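PDB 3VOC: Beta/alpha-amylase from Paenibacillus polymyxa, which hydrolyses alpha-1,4-glucosidic linkages of starch, this catalytic domain being the beta-amylase part that removes successive maltose units from non-reducing chain ends. Local coordinates for residues S104-Q109 / Y186-K191; F110-G115 / R180-A185; S139-F144 / D269-V274. All coordinates share one frame; numbering follows the deposited sequence. Where two conformers were deposited one is given.

Interaction 1 of 3, residues S104-Q109 / Y186-K191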
loop_
_atom_site.group_PDB
_atom_site.type_symbol
_atom_site.label_atom_id
_atom_site.label_comp_id
_atom_site.label_asym_id
_atom_site.label_seq_id
_atom_site.Cartn_x
_atom_site.Cartn_y
_atom_site.Cartn_z
ATOM N N SER A 104 4.591 15.506 17.863
ATOM C CA SER A 104 6.040 15.610 17.720
ATOM C C SER A 104 6.471 14.898 16.446
ATOM O O SER A 104 5.910 13.845 16.108
ATOM C CB SER A 104 6.782 15.048 18.945
ATOM O OG SER A 104 6.987 13.666 18.853
ATOM N N ALA A 105 7.450 15.468 15.745
ATOM C CA ALA A 105 7.937 14.873 14.496
ATOM C C ALA A 105 8.371 13.433 14.754
ATOM O O ALA A 105 8.076 12.548 13.951
ATOM C CB ALA A 105 9.083 15.676 13.907
ATOM N N ASP A 106 9.064 13.213 15.868
ATOM C CA ASP A 106 9.563 11.878 16.232
ATOM C C ASP A 106 8.434 10.823 16.334
ATOM O O ASP A 106 8.597 9.689 15.901
ATOM C CB ASP A 106 10.359 11.935 17.547
ATOM C CG ASP A 106 10.964 10.586 17.925
ATOM O OD1 ASP A 106 12.118 10.321 17.528
ATOM O OD2 ASP A 106 10.274 9.779 18.594
ATOM N N GLU A 107 7.298 11.205 16.907
ATOM C CA GLU A 107 6.181 10.286 17.049
ATOM C C GLU A 107 5.435 10.082 15.723
ATOM O O GLU A 107 4.792 9.043 15.524
ATOM C CB GLU A 107 5.184 10.837 18.072
ATOM C CG GLU A 107 5.670 10.772 19.517
ATOM C CD GLU A 107 4.658 11.358 20.484
ATOM O OE1 GLU A 107 3.442 11.312 20.167
ATOM O OE2 GLU A 107 5.091 11.874 21.546
ATOM N N MET A 108 5.500 11.082 14.844
ATOM C CA MET A 108 4.725 11.083 13.595
ATOM C C MET A 108 5.464 10.522 12.399
ATOM O O MET A 108 4.847 10.171 11.393
ATOM C CB MET A 108 4.303 12.502 13.245
ATOM C CG MET A 108 3.449 13.159 14.303
ATOM S SD MET A 108 3.325 14.918 13.954
ATOM C CE MET A 108 2.614 14.876 12.297
ATOM N N GLN A 109 6.784 10.458 12.491
ATOM C CA GLN A 109 7.551 10.063 11.329
ATOM C C GLN A 109 8.232 8.717 11.476
ATOM O O GLN A 109 8.040 8.013 12.481
ATOM C CB GLN A 109 8.552 11.169 10.972
ATOM C CG GLN A 109 7.849 12.486 10.567
ATOM C CD GLN A 109 8.820 13.609 10.267
ATOM O OE1 GLN A 109 9.997 13.549 10.643
ATOM N NE2 GLN A 109 8.327 14.650 9.585
ATOM N N TYR A 186 13.736 3.679 13.946
ATOM C CA TYR A 186 14.818 4.385 14.653
ATOM C C TYR A 186 14.449 5.698 15.297
ATOM O O TYR A 186 15.293 6.337 15.942
ATOM C CB TYR A 186 16.099 4.462 13.803
ATOM C CG TYR A 186 16.545 3.061 13.464
ATOM C CD1 TYR A 186 17.484 2.383 14.258
ATOM C CD2 TYR A 186 15.958 2.373 12.413
ATOM C CE1 TYR A 186 17.853 1.053 13.960
ATOM C CE2 TYR A 186 16.309 1.068 12.113
ATOM C CZ TYR A 186 17.255 0.406 12.890
ATOM O OH TYR A 186 17.603 -0.895 12.559
ATOM N N THR A 187 13.182 6.093 15.175
ATOM C CA THR A 187 12.693 7.201 16.003
ATOM C C THR A 187 12.757 6.770 17.464
ATOM O O THR A 187 12.739 5.567 17.773
ATOM C CB THR A 187 11.244 7.613 15.679
ATOM O OG1 THR A 187 10.393 6.457 15.707
ATOM C CG2 THR A 187 11.165 8.285 14.302
ATOM N N GLU A 188 12.852 7.738 18.367
ATOM C CA GLU A 188 12.802 7.412 19.786
ATOM C C GLU A 188 11.497 6.708 20.127
ATOM O O GLU A 188 11.495 5.770 20.928
ATOM C CB GLU A 188 13.006 8.648 20.654
ATOM C CG GLU A 188 14.421 9.240 20.540
ATOM C CD GLU A 188 15.508 8.200 20.797
ATOM O OE1 GLU A 188 15.428 7.463 21.803
ATOM O OE2 GLU A 188 16.448 8.116 19.985
ATOM N N THR A 189 10.414 7.149 19.481
ATOM C CA THR A 189 9.068 6.605 19.698
ATOM C C THR A 189 9.025 5.131 19.315
ATOM O O THR A 189 8.499 4.315 20.065
ATOM C CB THR A 189 8.006 7.409 18.918
ATOM O OG1 THR A 189 7.941 8.734 19.463
ATOM C CG2 THR A 189 6.615 6.759 19.003
ATOM N N ALA A 190 9.604 4.802 18.169
ATOM C CA ALA A 190 9.674 3.406 17.715
ATOM C C ALA A 190 10.560 2.575 18.636
ATOM O O ALA A 190 10.182 1.467 19.030
ATOM C CB ALA A 190 10.164 3.327 16.271
ATOM N N LYS A 191 11.726 3.117 18.996
ATOM C CA LYS A 191 12.639 2.390 19.878
ATOM C C LYS A 191 11.985 2.126 21.230
ATOM O O LYS A 191 12.078 1.018 21.759
ATOM C CB LYS A 191 13.971 3.119 20.039
ATOM C CG LYS A 191 14.823 3.108 18.755
ATOM C CD LYS A 191 16.224 3.653 18.967
ATOM C CE LYS A 191 16.214 5.095 19.383
ATOM N NZ LYS A 191 17.605 5.698 19.450
HETATM O O HOH W 1 7.879 7.126 15.501
#
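D106 meets the first turn of helix 188-202 with its carboxylate. OD1 of D106 accepts from the backbone N of E188 at 2.8 Å, and OD2 of D106 from the backbone N of T189, also at 2.8 Å; both use the syn lone pairs, on the inner side of the carboxylate. OD2 takes a second donor nearly in line with its C-O bond, OG1 of T189 at 2.7 Å. Three bonds thus fix the rotation of the carboxylate. The side chain reaches that far because CG of D106 stands anti to its backbone N (chi1 -177°). The amide dipoles of the helix start would probably favour the charged form of D106.

One water extends the polar network: it donates to O of D106 and O of Q109 and accepts from OG1 of T187 at 2.6 Å.

CG2 of T187 rests 3.3 Å from O of D106. CG of E107 comes close to OG1 of T189, at 3.1 Å, the E107 and T189 side chains crossing at about a right angle.

Within its own segment T187 accepts from N of A190 through OG1 (3.1 Å). The motif is helix N-capping: T187 is the N-cap of helix 188-202, while D106, from the short helix 105-108, supplies a carboxylate to two further N-H groups of that helix's first turn.

Interaction 2 of 3, residues F110-G115 / R180-A185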
loop_
_atom_site.group_PDB
_atom_site.type_symbol
_atom_site.label_atom_id
_atom_site.label_comp_id
_atom_site.label_asym_id
_atom_site.label_seq_id
_atom_site.Cartn_x
_atom_site.Cartn_y
_atom_site.Cartn_z
ATOM N N PHE A 110 9.017 8.376 10.458
ATOM C CA PHE A 110 9.847 7.174 10.446
ATOM C C PHE A 110 11.289 7.613 10.352
ATOM O O PHE A 110 11.594 8.604 9.705
ATOM C CB PHE A 110 9.518 6.303 9.235
ATOM C CG PHE A 110 8.088 5.806 9.196
ATOM C CD1 PHE A 110 7.740 4.592 9.788
ATOM C CD2 PHE A 110 7.100 6.538 8.529
ATOM C CE1 PHE A 110 6.418 4.125 9.741
ATOM C CE2 PHE A 110 5.776 6.083 8.468
ATOM C CZ PHE A 110 5.436 4.865 9.068
ATOM N N LYS A 111 12.185 6.882 11.004
ATOM C CA LYS A 111 13.599 7.149 10.863
ATOM C C LYS A 111 14.300 5.833 10.549
ATOM O O LYS A 111 13.981 4.800 11.135
ATOM C CB LYS A 111 14.116 7.796 12.152
ATOM C CG LYS A 111 15.521 8.337 12.102
ATOM C CD LYS A 111 15.776 9.367 13.224
ATOM C CE LYS A 111 15.121 10.717 12.938
ATOM N NZ LYS A 111 15.666 11.819 13.791
ATOM N N ASP A 112 15.232 5.873 9.610
ATOM C CA ASP A 112 15.922 4.669 9.182
ATOM C C ASP A 112 17.200 4.361 9.962
ATOM O O ASP A 112 17.541 5.069 10.899
ATOM C CB ASP A 112 16.143 4.662 7.657
ATOM C CG ASP A 112 17.290 5.560 7.184
ATOM O OD1 ASP A 112 18.086 6.090 7.986
ATOM O OD2 ASP A 112 17.408 5.701 5.954
ATOM N N GLU A 113 17.880 3.280 9.563
ATOM C CA GLU A 113 19.104 2.807 10.212
ATOM C C GLU A 113 20.208 3.861 10.291
ATOM O O GLU A 113 21.048 3.797 11.186
ATOM C CB GLU A 113 19.637 1.565 9.486
ATOM C CG GLU A 113 18.663 0.376 9.490
ATOM C CD GLU A 113 19.170 -0.783 8.665
ATOM O OE1 GLU A 113 20.407 -0.903 8.468
ATOM O OE2 GLU A 113 18.337 -1.583 8.227
ATOM N N SER A 114 20.190 4.828 9.372
ATOM C CA SER A 114 21.211 5.887 9.317
ATOM C C SER A 114 20.734 7.250 9.843
ATOM O O SER A 114 21.444 8.256 9.715
ATOM C CB SER A 114 21.727 6.041 7.878
ATOM O OG SER A 114 22.138 4.787 7.349
ATOM N N GLY A 115 19.529 7.291 10.410
ATOM C CA GLY A 115 18.983 8.526 10.956
ATOM C C GLY A 115 18.167 9.363 9.969
ATOM O O GLY A 115 17.720 10.455 10.314
ATOM N N ARG A 180 18.156 -3.419 -0.617
ATOM C CA ARG A 180 17.089 -4.005 0.204
ATOM C C ARG A 180 16.340 -2.916 0.958
ATOM O O ARG A 180 15.258 -3.161 1.496
ATOM C CB ARG A 180 17.623 -5.046 1.192
ATOM C CG ARG A 180 18.598 -4.489 2.192
ATOM C CD ARG A 180 18.467 -5.076 3.608
ATOM N NE ARG A 180 19.355 -4.259 4.432
ATOM C CZ ARG A 180 19.011 -3.587 5.523
ATOM N NH1 ARG A 180 17.790 -3.694 6.045
ATOM N NH2 ARG A 180 19.919 -2.827 6.118
ATOM N N GLY A 181 16.924 -1.720 0.990
ATOM C CA GLY A 181 16.385 -0.637 1.799
ATOM C C GLY A 181 16.867 -0.764 3.228
ATOM O O GLY A 181 17.905 -1.405 3.497
ATOM N N LYS A 182 16.129 -0.155 4.156
ATOM C CA LYS A 182 16.556 -0.119 5.562
ATOM C C LYS A 182 15.355 -0.269 6.490
ATOM O O LYS A 182 14.241 0.143 6.130
ATOM C CB LYS A 182 17.292 1.196 5.878
ATOM C CG LYS A 182 18.650 1.314 5.199
ATOM C CD LYS A 182 19.309 2.662 5.405
ATOM C CE LYS A 182 20.634 2.743 4.615
ATOM N NZ LYS A 182 21.282 4.084 4.817
ATOM N N PHE A 183 15.589 -0.861 7.670
ATOM C CA PHE A 183 14.600 -0.857 8.759
ATOM C C PHE A 183 14.250 0.582 9.161
ATOM O O PHE A 183 15.084 1.475 9.059
ATOM C CB PHE A 183 15.106 -1.653 9.980
ATOM C CG PHE A 183 15.193 -3.140 9.748
ATOM C CD1 PHE A 183 16.409 -3.799 9.854
ATOM C CD2 PHE A 183 14.061 -3.886 9.450
ATOM C CE1 PHE A 183 16.501 -5.173 9.637
ATOM C CE2 PHE A 183 14.142 -5.277 9.232
ATOM C CZ PHE A 183 15.364 -5.918 9.331
ATOM N N GLN A 184 13.022 0.785 9.633
ATOM C CA GLN A 184 12.441 2.117 9.807
ATOM C C GLN A 184 11.896 2.305 11.220
ATOM O O GLN A 184 10.807 2.874 11.423
ATOM C CB GLN A 184 11.323 2.317 8.773
ATOM C CG GLN A 184 11.795 2.219 7.313
ATOM C CD GLN A 184 12.727 3.365 6.938
ATOM O OE1 GLN A 184 12.511 4.500 7.353
ATOM N NE2 GLN A 184 13.766 3.071 6.144
ATOM N N ALA A 185 12.652 1.812 12.204
ATOM C CA ALA A 185 12.205 1.818 13.586
ATOM C C ALA A 185 13.174 2.584 14.475
ATOM O O ALA A 185 13.386 2.205 15.632
ATOM C CB ALA A 185 12.034 0.367 14.095
HETATM O O HOH W 2 10.923 5.084 13.002
HETATM O O HOH W 3 15.442 4.747 4.318
HETATM O O HOH W 4 19.603 6.401 4.742
#
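In E113, CG lies anti to the carbonyl carbon (chi1 -61°) and the chain runs on extended (chi2 175°), carrying its carboxylate to R180, whose own chain bends at chi2 (142°) to arrive from the opposite direction. The flat groups meet nearly coplanar, at the guanidinium edge. OE2 of E113 accepts from NH2 of R180 at 2.9 Å and from NH1 of R180 at 3.1 Å, an end-on salt bridge converging on one oxygen; NH2 adds a weak bond to OE1. A third donor, N of F183, reaches OE2 of E113 at 2.9 Å on its anti side. An alanine in place of E113 is likely to leave the R180 guanidinium without this charge partner and the F183 N-H without its acceptor.

K182, fully extended, passes D112 and ends at S114, where NZ of K182 donates to OG of S114 (2.8 Å). One water joins K182 NZ to OD2 of D112, and another ties that oxygen to NE2 of Q184, which packs 3.2 Å from D112 CB.

R180 has a second acidic partner in D229, and the F183 ring packs edge-to-face with F245 and Y249. D112 OD1 accepts from N of S114, an Asx turn inside the type I beta turn D112-G115. This turn lies in the connection of the small 110-111/117-118 hairpin, which the E113-R180 salt bridge holds against the 180-185 loop after barrel strand 153-156.

Interaction 3 of 3, residues S139-F144 / D269-V274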
loop_
_atom_site.group_PDB
_atom_site.type_symbol
_atom_site.label_atom_id
_atom_site.label_comp_id
_atom_site.label_asym_id
_atom_site.label_seq_id
_atom_site.Cartn_x
_atom_site.Cartn_y
_atom_site.Cartn_z
ATOM N N SER A 139 -15.647 12.434 6.952
ATOM C CA SER A 139 -15.895 13.513 6.031
ATOM C C SER A 139 -16.157 12.996 4.619
ATOM O O SER A 139 -17.056 13.503 3.941
ATOM C CB SER A 139 -14.747 14.519 6.015
ATOM O OG SER A 139 -15.144 15.645 5.261
ATOM N N PHE A 140 -15.379 12.004 4.175
ATOM C CA PHE A 140 -15.601 11.438 2.839
ATOM C C PHE A 140 -16.997 10.851 2.722
ATOM O O PHE A 140 -17.719 11.094 1.745
ATOM C CB PHE A 140 -14.564 10.345 2.506
ATOM C CG PHE A 140 -14.751 9.761 1.144
ATOM C CD1 PHE A 140 -14.325 10.450 0.004
ATOM C CD2 PHE A 140 -15.396 8.551 0.986
ATOM C CE1 PHE A 140 -14.544 9.916 -1.284
ATOM C CE2 PHE A 140 -15.622 8.018 -0.289
ATOM C CZ PHE A 140 -15.197 8.698 -1.418
ATOM N N ALA A 141 -17.375 10.067 3.728
ATOM C CA ALA A 141 -18.663 9.403 3.748
ATOM C C ALA A 141 -19.787 10.432 3.661
ATOM O O ALA A 141 -20.729 10.276 2.881
ATOM C CB ALA A 141 -18.795 8.555 5.014
ATOM N N GLU A 142 -19.665 11.494 4.457
ATOM C CA GLU A 142 -20.650 12.571 4.485
ATOM C C GLU A 142 -20.744 13.311 3.142
ATOM O O GLU A 142 -21.839 13.613 2.655
ATOM C CB GLU A 142 -20.291 13.545 5.617
ATOM C CG GLU A 142 -21.335 14.601 5.911
ATOM C CD GLU A 142 -21.130 15.228 7.284
ATOM O OE1 GLU A 142 -20.173 16.027 7.439
ATOM O OE2 GLU A 142 -21.922 14.906 8.208
ATOM N N ASN A 143 -19.603 13.570 2.517
ATOM C CA ASN A 143 -19.598 14.320 1.263
ATOM C C ASN A 143 -19.944 13.515 0.015
ATOM O O ASN A 143 -20.415 14.076 -0.988
ATOM C CB ASN A 143 -18.267 15.033 1.074
ATOM C CG ASN A 143 -18.181 16.292 1.906
ATOM O OD1 ASN A 143 -18.490 17.373 1.424
ATOM N ND2 ASN A 143 -17.794 16.151 3.164
ATOM N N PHE A 144 -19.712 12.208 0.083
ATOM C CA PHE A 144 -19.902 11.347 -1.069
ATOM C C PHE A 144 -21.031 10.333 -0.958
ATOM O O PHE A 144 -21.202 9.500 -1.857
ATOM C CB PHE A 144 -18.573 10.700 -1.458
ATOM C CG PHE A 144 -17.618 11.676 -2.085
ATOM C CD1 PHE A 144 -17.533 11.797 -3.467
ATOM C CD2 PHE A 144 -16.838 12.521 -1.286
ATOM C CE1 PHE A 144 -16.660 12.716 -4.046
ATOM C CE2 PHE A 144 -15.963 13.446 -1.869
ATOM C CZ PHE A 144 -15.879 13.543 -3.238
ATOM N N ASP A 269 -19.710 1.435 6.256
ATOM C CA ASP A 269 -20.580 0.264 6.118
ATOM C C ASP A 269 -22.058 0.605 6.070
ATOM O O ASP A 269 -22.810 -0.071 5.383
ATOM C CB ASP A 269 -20.318 -0.787 7.199
ATOM C CG ASP A 269 -19.040 -1.575 6.944
ATOM O OD1 ASP A 269 -18.337 -1.292 5.954
ATOM O OD2 ASP A 269 -18.720 -2.446 7.760
ATOM N N SER A 270 -22.470 1.647 6.782
ATOM C CA SER A 270 -23.888 2.052 6.762
ATOM C C SER A 270 -24.195 3.152 5.729
ATOM O O SER A 270 -25.335 3.574 5.590
ATOM C CB SER A 270 -24.345 2.463 8.161
ATOM O OG SER A 270 -23.660 3.630 8.566
ATOM N N VAL A 271 -23.184 3.604 4.994
ATOM C CA VAL A 271 -23.373 4.640 3.988
ATOM C C VAL A 271 -23.219 4.004 2.613
ATOM O O VAL A 271 -24.108 4.116 1.761
ATOM C CB VAL A 271 -22.377 5.811 4.192
ATOM C CG1 VAL A 271 -22.458 6.807 3.043
ATOM C CG2 VAL A 271 -22.644 6.509 5.558
ATOM N N PHE A 272 -22.101 3.312 2.410
ATOM C CA PHE A 272 -21.824 2.638 1.148
ATOM C C PHE A 272 -22.101 1.142 1.217
ATOM O O PHE A 272 -22.711 0.591 0.311
ATOM C CB PHE A 272 -20.382 2.907 0.731
ATOM C CG PHE A 272 -20.074 4.371 0.591
ATOM C CD1 PHE A 272 -19.255 5.015 1.518
ATOM C CD2 PHE A 272 -20.657 5.116 -0.436
ATOM C CE1 PHE A 272 -18.977 6.376 1.394
ATOM C CE2 PHE A 272 -20.395 6.480 -0.565
ATOM C CZ PHE A 272 -19.555 7.113 0.343
ATOM N N GLY A 273 -21.643 0.491 2.284
ATOM C CA GLY A 273 -21.845 -0.949 2.441
ATOM C C GLY A 273 -21.150 -1.746 1.347
ATOM O O GLY A 273 -21.669 -2.763 0.878
ATOM N N VAL A 274 -19.964 -1.301 0.948
ATOM C CA VAL A 274 -19.204 -2.000 -0.091
ATOM C C VAL A 274 -17.955 -2.635 0.520
ATOM O O VAL A 274 -17.604 -2.328 1.659
ATOM C CB VAL A 274 -18.790 -1.034 -1.224
ATOM C CG1 VAL A 274 -20.019 -0.557 -2.024
ATOM C CG2 VAL A 274 -17.965 0.148 -0.649
#
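F272 pushes its ring into a hollow on helix 127-144, bounded by F140, A141 and F144, and so joins that helix to the loop leading into barrel strand 275-279. The small A141 forms the floor: CE1 of F272 comes within 3.8 Å of A141 CA. On one flank CZ of F272 lies 4.1 Å from CE2 of F140, the two side chains crossing at about a right angle. F140 projects that far because its CG is anti to the backbone N (chi1 -179°). On another flank CB of F144 is 4.1 Å from CZ of F272, and O of F144 sits at the F272 ring edge, in plane, 3.4 Å from CE2.

V271 is a second, smaller bump. It lies alongside A141, with CG1 of V271 3.9 Å from O of A141, and the same CG1 covers the centre of one face of the F272 ring; CE2 of F140 is on the opposite side of that ring's plane. F140 also reaches W74, P76 and I78 of the barrel wall, while F272 touches I154.

No hydrogen bond or salt bridge spans the two segments. The fit therefore rests on apolar shape and burial, with one carbonyl oxygen facing the weakly positive ring edge.

How the interactions relate
Interactions 1 and 2 are neighbours, their centres 12 Å apart: helix 105-108 runs into strand 110-111, residues 180-185 into 186-191, and a probable hydrogen bond from Y186 N to K111 O (3.0 Å) joins them. Together they pin the excursion after barrel strand 73-79 to the one after strand 153-156. Interaction 2 is the nearer of these two to catalytic residues, with the F110 side chain about 11 Å from that of E163, the predicted proton donor. Interaction 3 lies across the chain's centre from interaction 2, centres 36 Å apart, and 33 Å from interaction 1; its F140 side chain is about 12 Å from the bound calcium ion.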